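Local coordinates for protein farnesyl diphosphate synthase (PDB 3M0G) that probably condenses farnesyl diphosphate with isopentenyl diphosphate to form geranylgeranyl diphosphate in a magnesium-dependent step of isoprenoid synthesis, at residues L30-M34 / L109-L114; L48-A53 / A186-A191; L210-I214 / R255-V260. One frame throughout, in Å; residues are numbered along the deposited sequence.

Contact 1: L30-M34 / L109-L114; sequences LRDAM and LAGDAL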
loop_
_atom_site.group_PDB
_atom_site.type_symbol
_atom_site.label_atom_id
_atom_site.label_comp_id
_atom_site.label_asym_id
_atom_site.label_seq_id
_atom_site.Cartn_x
_atom_site.Cartn_y
_atom_site.Cartn_z
ATOM N N LEU B 30 10.687 4.428 -13.019
ATOM C CA LEU B 30 9.955 4.120 -11.794
ATOM C C LEU B 30 10.898 3.997 -10.594
ATOM O O LEU B 30 10.614 4.563 -9.541
ATOM C CB LEU B 30 9.094 2.858 -11.950
ATOM C CG LEU B 30 8.431 2.276 -10.683
ATOM C CD1 LEU B 30 7.203 3.070 -10.195
ATOM C CD2 LEU B 30 8.064 0.809 -10.876
ATOM N N ARG B 31 12.021 3.290 -10.756
ATOM C CA ARG B 31 13.013 3.199 -9.667
ATOM C C ARG B 31 13.706 4.528 -9.331
ATOM O O ARG B 31 13.877 4.862 -8.147
ATOM C CB ARG B 31 14.059 2.117 -9.921
ATOM C CG ARG B 31 15.003 1.921 -8.733
ATOM C CD ARG B 31 16.035 0.857 -9.026
ATOM N NE ARG B 31 17.096 1.393 -9.877
ATOM C CZ ARG B 31 18.034 0.659 -10.455
ATOM N NH1 ARG B 31 18.048 -0.653 -10.295
ATOM N NH2 ARG B 31 18.951 1.249 -11.208
ATOM N N ASP B 32 14.109 5.271 -10.364
ATOM C CA ASP B 32 14.696 6.612 -10.192
ATOM C C ASP B 32 13.759 7.573 -9.459
ATOM O O ASP B 32 14.189 8.323 -8.577
ATOM C CB ASP B 32 15.063 7.221 -11.547
ATOM C CG ASP B 32 15.954 6.319 -12.369
ATOM O OD1 ASP B 32 16.753 5.559 -11.776
ATOM O OD2 ASP B 32 15.849 6.370 -13.608
ATOM N N ALA B 33 12.490 7.564 -9.859
ATOM C CA ALA B 33 11.467 8.384 -9.231
ATOM C C ALA B 33 11.306 8.038 -7.752
ATOM O O ALA B 33 11.251 8.932 -6.903
ATOM C CB ALA B 33 10.135 8.245 -9.983
HETATM N N MSE B 34 11.246 6.742 -7.451
HETATM C CA MSE B 34 11.127 6.268 -6.065
HETATM C C MSE B 34 12.356 6.697 -5.268
HETATM O O MSE B 34 12.242 7.259 -4.178
HETATM C CB MSE B 34 11.002 4.739 -6.012
HETATM C CG MSE B 34 9.794 4.184 -6.753
HETATM SE SE MSE B 34 9.786 2.231 -6.835
HETATM C CE MSE B 34 9.565 1.871 -4.924
ATOM N N LEU B 109 2.567 6.196 -9.975
ATOM C CA LEU B 109 3.166 4.876 -9.931
ATOM C C LEU B 109 4.275 4.766 -8.889
ATOM O O LEU B 109 4.369 3.756 -8.184
ATOM C CB LEU B 109 3.648 4.456 -11.324
ATOM C CG LEU B 109 2.552 4.210 -12.360
ATOM C CD1 LEU B 109 3.220 3.694 -13.599
ATOM C CD2 LEU B 109 1.488 3.181 -11.884
ATOM N N ALA B 110 5.066 5.820 -8.748
ATOM C CA ALA B 110 6.178 5.793 -7.795
ATOM C C ALA B 110 5.662 5.802 -6.350
ATOM O O ALA B 110 6.197 5.105 -5.475
ATOM C CB ALA B 110 7.156 6.931 -8.072
ATOM N N GLY B 111 4.628 6.588 -6.094
ATOM C CA GLY B 111 3.961 6.533 -4.775
ATOM C C GLY B 111 3.298 5.181 -4.513
ATOM O O GLY B 111 3.330 4.685 -3.401
ATOM N N ASP B 112 2.676 4.598 -5.533
ATOM C CA ASP B 112 2.054 3.283 -5.393
ATOM C C ASP B 112 3.099 2.238 -4.961
ATOM O O ASP B 112 2.857 1.441 -4.042
ATOM C CB ASP B 112 1.332 2.853 -6.669
ATOM C CG ASP B 112 0.012 3.592 -6.895
ATOM O OD1 ASP B 112 -0.520 4.301 -5.995
ATOM O OD2 ASP B 112 -0.509 3.454 -8.008
ATOM N N ALA B 113 4.275 2.268 -5.589
ATOM C CA ALA B 113 5.304 1.268 -5.306
ATOM C C ALA B 113 6.061 1.585 -4.029
ATOM O O ALA B 113 6.642 0.695 -3.392
ATOM C CB ALA B 113 6.255 1.124 -6.505
ATOM N N LEU B 114 6.071 2.860 -3.630
ATOM C CA LEU B 114 6.690 3.189 -2.371
ATOM C C LEU B 114 5.828 2.695 -1.210
ATOM O O LEU B 114 6.358 2.303 -0.185
ATOM C CB LEU B 114 6.980 4.681 -2.252
ATOM C CG LEU B 114 8.265 5.110 -2.970
ATOM C CD1 LEU B 114 8.198 6.617 -3.216
ATOM C CD2 LEU B 114 9.492 4.735 -2.146
#
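M34, a selenomethionine, lies against A110, A113 and L114 and has the largest share of the buried surface. Its side chain is extended about CB-CG (chi2 173°) and turned about CG-SE (chi3 66°). The turn lays CE along the 109-114 helix. SE packs on the methyl of A113, 3.7 Å from its CB. The terminal methyl goes on to the backbone, with CE 3.5 Å from A113 O. L114 flanks both ends of the M34 chain: its CD2 is 4.0 Å from CE of M34, and its CG also meets CB. The small residue A110 meets A33 methyl to methyl, CB to CB at 3.8 Å. L30 comes in beside them with one branch. Its CD1 lies 3.5 Å from L109 O and also packs on CB of L109. The contact is therefore apolar, and part of it is methyl against peptide backbone. The helix segments cross at 73° with their axes 8.9 Å apart. The second subunit adds V150 against L30 and A146 against M34. Helix 104-121 also meets its copy around D112. The arrangement is helix-helix packing at a large crossing angle in the all-helical polyprenyl synthase fold, beside the dimer interface.

Contact 2: L48-A53 / A186-A191; sequences LAIESA and AAQAGA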
loop_
_atom_site.group_PDB
_atom_site.type_symbol
_atom_site.label_atom_id
_atom_site.label_comp_id
_atom_site.label_asym_id
_atom_site.label_seq_id
_atom_site.Cartn_x
_atom_site.Cartn_y
_atom_site.Cartn_z
ATOM N N LEU B 48 11.936 8.300 15.379
ATOM C CA LEU B 48 11.013 7.790 16.399
ATOM C C LEU B 48 10.917 6.261 16.486
ATOM O O LEU B 48 10.734 5.704 17.587
ATOM C CB LEU B 48 9.609 8.359 16.167
ATOM C CG LEU B 48 9.353 9.837 16.486
ATOM C CD1 LEU B 48 7.923 10.152 16.055
ATOM C CD2 LEU B 48 9.505 10.104 17.951
ATOM N N ALA B 49 11.070 5.598 15.348
ATOM C CA ALA B 49 11.049 4.147 15.284
ATOM C C ALA B 49 12.305 3.622 15.941
ATOM O O ALA B 49 12.250 2.764 16.829
ATOM C CB ALA B 49 10.983 3.676 13.826
ATOM N N ILE B 50 13.442 4.157 15.506
ATOM C CA ILE B 50 14.744 3.721 16.036
ATOM C C ILE B 50 14.918 4.042 17.519
ATOM O O ILE B 50 15.587 3.290 18.278
ATOM C CB ILE B 50 15.908 4.340 15.214
ATOM C CG1 ILE B 50 15.963 3.689 13.823
ATOM C CG2 ILE B 50 17.255 4.157 15.947
ATOM C CD1 ILE B 50 16.721 4.488 12.740
ATOM N N GLU B 51 14.377 5.193 17.917
ATOM C CA GLU B 51 14.524 5.653 19.274
ATOM C C GLU B 51 13.626 4.876 20.216
ATOM O O GLU B 51 14.002 4.580 21.337
ATOM C CB GLU B 51 14.266 7.151 19.368
ATOM C CG GLU B 51 15.282 8.006 18.607
ATOM C CD GLU B 51 16.725 7.644 18.890
ATOM O OE1 GLU B 51 17.218 7.915 20.016
ATOM O OE2 GLU B 51 17.381 7.094 17.975
ATOM N N SER B 52 12.440 4.523 19.741
ATOM C CA SER B 52 11.503 3.770 20.557
ATOM C C SER B 52 11.923 2.311 20.640
ATOM O O SER B 52 11.604 1.641 21.617
ATOM C CB SER B 52 10.075 3.908 20.017
ATOM O OG SER B 52 9.956 3.370 18.713
ATOM N N ALA B 53 12.648 1.828 19.627
ATOM C CA ALA B 53 13.228 0.484 19.676
ATOM C C ALA B 53 14.345 0.454 20.707
ATOM O O ALA B 53 14.406 -0.459 21.540
ATOM C CB ALA B 53 13.755 0.057 18.306
ATOM N N ALA B 186 5.271 5.193 14.063
ATOM C CA ALA B 186 6.739 5.229 14.305
ATOM C C ALA B 186 7.103 5.076 15.774
ATOM O O ALA B 186 8.075 4.378 16.126
ATOM C CB ALA B 186 7.377 6.527 13.753
ATOM N N ALA B 187 6.336 5.751 16.628
ATOM C CA ALA B 187 6.604 5.776 18.054
ATOM C C ALA B 187 6.325 4.435 18.709
ATOM O O ALA B 187 7.000 4.052 19.639
ATOM C CB ALA B 187 5.796 6.876 18.721
ATOM N N GLN B 188 5.339 3.716 18.193
ATOM C CA GLN B 188 4.969 2.430 18.748
ATOM C C GLN B 188 5.821 1.299 18.204
ATOM O O GLN B 188 5.800 0.207 18.753
ATOM C CB GLN B 188 3.523 2.127 18.438
ATOM C CG GLN B 188 2.527 2.967 19.187
ATOM C CD GLN B 188 1.134 2.598 18.802
ATOM O OE1 GLN B 188 0.668 1.518 19.146
ATOM N NE2 GLN B 188 0.445 3.487 18.067
ATOM N N ALA B 189 6.539 1.561 17.113
ATOM C CA ALA B 189 7.288 0.525 16.401
ATOM C C ALA B 189 8.310 -0.172 17.302
ATOM O O ALA B 189 8.505 -1.378 17.202
ATOM C CB ALA B 189 7.970 1.123 15.151
ATOM N N GLY B 190 8.944 0.584 18.194
ATOM C CA GLY B 190 9.900 -0.008 19.159
ATOM C C GLY B 190 9.219 -0.949 20.150
ATOM O O GLY B 190 9.750 -2.018 20.467
ATOM N N ALA B 191 8.036 -0.563 20.624
ATOM C CA ALA B 191 7.249 -1.428 21.505
ATOM C C ALA B 191 6.729 -2.687 20.777
ATOM O O ALA B 191 6.759 -3.775 21.351
ATOM C CB ALA B 191 6.124 -0.656 22.153
#
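L48 faces A186 and begins the contact through its CB, which lies 3.8 Å from the A186 CB. The rest of the L48 side chain extends toward Y204 and L277, so the helices 199-219 and 275-285 help to cover it. A49 follows and is small enough for the backbones to close in. Its CA is 3.1 Å from A186 O in a CA-H...O contact, and its methyl packs against that of A189. A salt bridge from E51 to R6 places helix 44-55 beside helix 3-23.

S52 is the main polar residue of the contact. Its side chain enters as a knob into the hole formed by A186, A187, A189 and G190. A chi1 of 63° folds OG back over its own backbone, toward the carbonyls of its own helix. Meanwhile CB of S52 presses on A187 O at 3.1 Å. S52 OG accepts a hydrogen bond from G190 N at 3.0 Å, bent to 135° at the hydrogen. Carbonyl oxygens also surround the hydroxyl: S52 OG is 2.7 Å from L48 O. S52 OG is 3.0 Å from A49 O, and A187 O is close as well.

A53 ends the segment where the two helix backbones come closest by CA, 3.4 Å between CA of A53 and CA of G190. G190 has no side chain, and the S52-A53 peptide takes the space where one would start. This lets the axes come to 6.6 Å, crossing at 31°. The G190 CA also makes a CA-H...O contact with S52 O.

A186 and G190 are four residues apart, so this face is a small-xxx-small pattern. The contact joins helix 44-55 to helix 168-194 almost backbone to backbone. Its chemistry implies that a buried serine hydroxyl and weak CA-H...O contacts supplement the van der Waals packing.

Contact 3: L210-I214 / R255-V260; sequences LAFQI and RAADLV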
loop_
_atom_site.group_PDB
_atom_site.type_symbol
_atom_site.label_atom_id
_atom_site.label_comp_id
_atom_site.label_asym_id
_atom_site.label_seq_id
_atom_site.Cartn_x
_atom_site.Cartn_y
_atom_site.Cartn_z
ATOM N N LEU B 210 -0.105 16.203 17.628
ATOM C CA LEU B 210 -0.814 17.477 17.633
ATOM C C LEU B 210 0.117 18.685 17.847
ATOM O O LEU B 210 -0.037 19.701 17.176
ATOM C CB LEU B 210 -1.973 17.451 18.628
ATOM C CG LEU B 210 -2.894 18.678 18.698
ATOM C CD1 LEU B 210 -3.390 19.107 17.336
ATOM C CD2 LEU B 210 -4.044 18.379 19.651
ATOM N N ALA B 211 1.095 18.575 18.754
ATOM C CA ALA B 211 2.140 19.610 18.860
ATOM C C ALA B 211 2.849 19.840 17.523
ATOM O O ALA B 211 3.209 20.959 17.192
ATOM C CB ALA B 211 3.180 19.236 19.944
ATOM N N PHE B 212 3.100 18.762 16.786
ATOM C CA PHE B 212 3.783 18.823 15.482
ATOM C C PHE B 212 3.029 19.715 14.501
ATOM O O PHE B 212 3.598 20.627 13.909
ATOM C CB PHE B 212 3.932 17.398 14.918
ATOM C CG PHE B 212 4.459 17.327 13.510
ATOM C CD1 PHE B 212 3.590 17.342 12.422
ATOM C CD2 PHE B 212 5.812 17.193 13.266
ATOM C CE1 PHE B 212 4.088 17.259 11.113
ATOM C CE2 PHE B 212 6.310 17.102 11.960
ATOM C CZ PHE B 212 5.449 17.147 10.892
ATOM N N GLN B 213 1.744 19.459 14.351
ATOM C CA GLN B 213 0.938 20.202 13.396
ATOM C C GLN B 213 0.741 21.658 13.810
ATOM O O GLN B 213 0.872 22.561 12.973
ATOM C CB GLN B 213 -0.396 19.530 13.174
ATOM C CG GLN B 213 -1.196 20.204 12.074
ATOM C CD GLN B 213 -0.497 20.147 10.726
ATOM O OE1 GLN B 213 -0.009 19.087 10.302
ATOM N NE2 GLN B 213 -0.446 21.283 10.041
ATOM N N ILE B 214 0.436 21.876 15.090
ATOM C CA ILE B 214 0.384 23.233 15.661
ATOM C C ILE B 214 1.671 24.041 15.369
ATOM O O ILE B 214 1.595 25.172 14.874
ATOM C CB ILE B 214 -0.003 23.220 17.175
ATOM C CG1 ILE B 214 -1.349 22.513 17.356
ATOM C CG2 ILE B 214 -0.075 24.640 17.732
ATOM C CD1 ILE B 214 -1.764 22.216 18.805
ATOM N N ARG B 255 -0.676 26.020 23.523
ATOM C CA ARG B 255 -1.206 24.664 23.337
ATOM C C ARG B 255 -0.089 23.677 22.968
ATOM O O ARG B 255 0.001 22.587 23.531
ATOM C CB ARG B 255 -2.312 24.658 22.267
ATOM C CG ARG B 255 -3.113 23.341 22.137
ATOM C CD ARG B 255 -4.046 23.142 23.343
ATOM N NE ARG B 255 -4.801 21.894 23.259
ATOM C CZ ARG B 255 -4.800 20.930 24.174
ATOM N NH1 ARG B 255 -4.064 21.038 25.281
ATOM N NH2 ARG B 255 -5.543 19.848 23.977
ATOM N N ALA B 256 0.769 24.090 22.038
ATOM C CA ALA B 256 1.868 23.254 21.572
ATOM C C ALA B 256 2.804 22.879 22.719
ATOM O O ALA B 256 3.268 21.737 22.791
ATOM C CB ALA B 256 2.630 23.959 20.444
ATOM N N ALA B 257 3.050 23.813 23.630
ATOM C CA ALA B 257 3.968 23.557 24.749
ATOM C C ALA B 257 3.307 22.657 25.802
ATOM O O ALA B 257 3.953 21.790 26.355
ATOM C CB ALA B 257 4.441 24.867 25.372
ATOM N N ASP B 258 2.014 22.863 26.051
ATOM C CA ASP B 258 1.258 21.985 26.956
ATOM C C ASP B 258 1.179 20.528 26.449
ATOM O O ASP B 258 1.204 19.599 27.247
ATOM C CB ASP B 258 -0.149 22.535 27.199
ATOM C CG ASP B 258 -0.168 23.745 28.142
ATOM O OD1 ASP B 258 0.912 24.272 28.521
ATOM O OD2 ASP B 258 -1.286 24.180 28.508
ATOM N N LEU B 259 1.062 20.342 25.133
ATOM C CA LEU B 259 1.007 18.991 24.545
ATOM C C LEU B 259 2.364 18.289 24.598
ATOM O O LEU B 259 2.431 17.086 24.802
ATOM C CB LEU B 259 0.456 19.021 23.122
ATOM C CG LEU B 259 -1.025 19.337 22.945
ATOM C CD1 LEU B 259 -1.264 19.706 21.511
ATOM C CD2 LEU B 259 -1.936 18.170 23.388
ATOM N N VAL B 260 3.441 19.050 24.438
ATOM C CA VAL B 260 4.800 18.523 24.603
ATOM C C VAL B 260 5.049 18.065 26.049
ATOM O O VAL B 260 5.725 17.064 26.278
ATOM C CB VAL B 260 5.864 19.533 24.119
ATOM C CG1 VAL B 260 7.269 19.178 24.612
ATOM C CG2 VAL B 260 5.835 19.622 22.591
#
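L210 and L259 meet because of how each leaves its helix. In L210 the CG is turned away from the backbone N, with chi1 -176°. In L259 it is turned away from the carbonyl carbon instead, with chi1 -70°. The two side chains then cross obliquely, and CD1 of L259 fits against the branch point of L210. The CG of L210 lies 3.4 Å from that CD1, which is tighter than usual for carbons. I214 comes at L259 at about a right angle, with its CD1 3.7 Å from the CD1 of L259. The same I214 CD1 touches CG of R255, at 3.8 Å. The segments run antiparallel, at 157°, with axes 8.7 Å apart. In the all-helical polyprenyl synthase fold, helices 199-219 and 249-265 are neighbours in space though not consecutive in the chain. F212 and Q213 form the family FQ pair that precedes the second aspartate-rich motif. F243 of helix 243-247 packs on L210 and I214. Beside the larger groups, A211 and A256 bring the helices nearest, CA to CA at 4.6 Å. CB of A211 is 3.8 Å from CG2 of V260, and CB of A256 is 3.9 Å from CG2 of I214. I285 of helix 275-285 touches both A211 and V260.

How the contacts relate
The three contacts lie at separate points of one helical fold. Contacts 1 and 2 have centres about 26 Å apart and do not touch. They are connected through neighbouring helices, since 29-37 and 44-55 follow each other in the chain. Contacts 2 and 3 are closer, with nearest atoms about 8 Å apart. Helix 168-194 of contact 2 leads into helix 199-219 of contact 3. Contacts 1 and 3 lie on opposite sides of the chain's centre, about 33 Å apart between centres. Contact 1 alone borders the second subunit. In this family the aspartate-rich motifs bind magnesium and diphosphate. The second motif begins just after 210-214, so contact 3 probably borders that site.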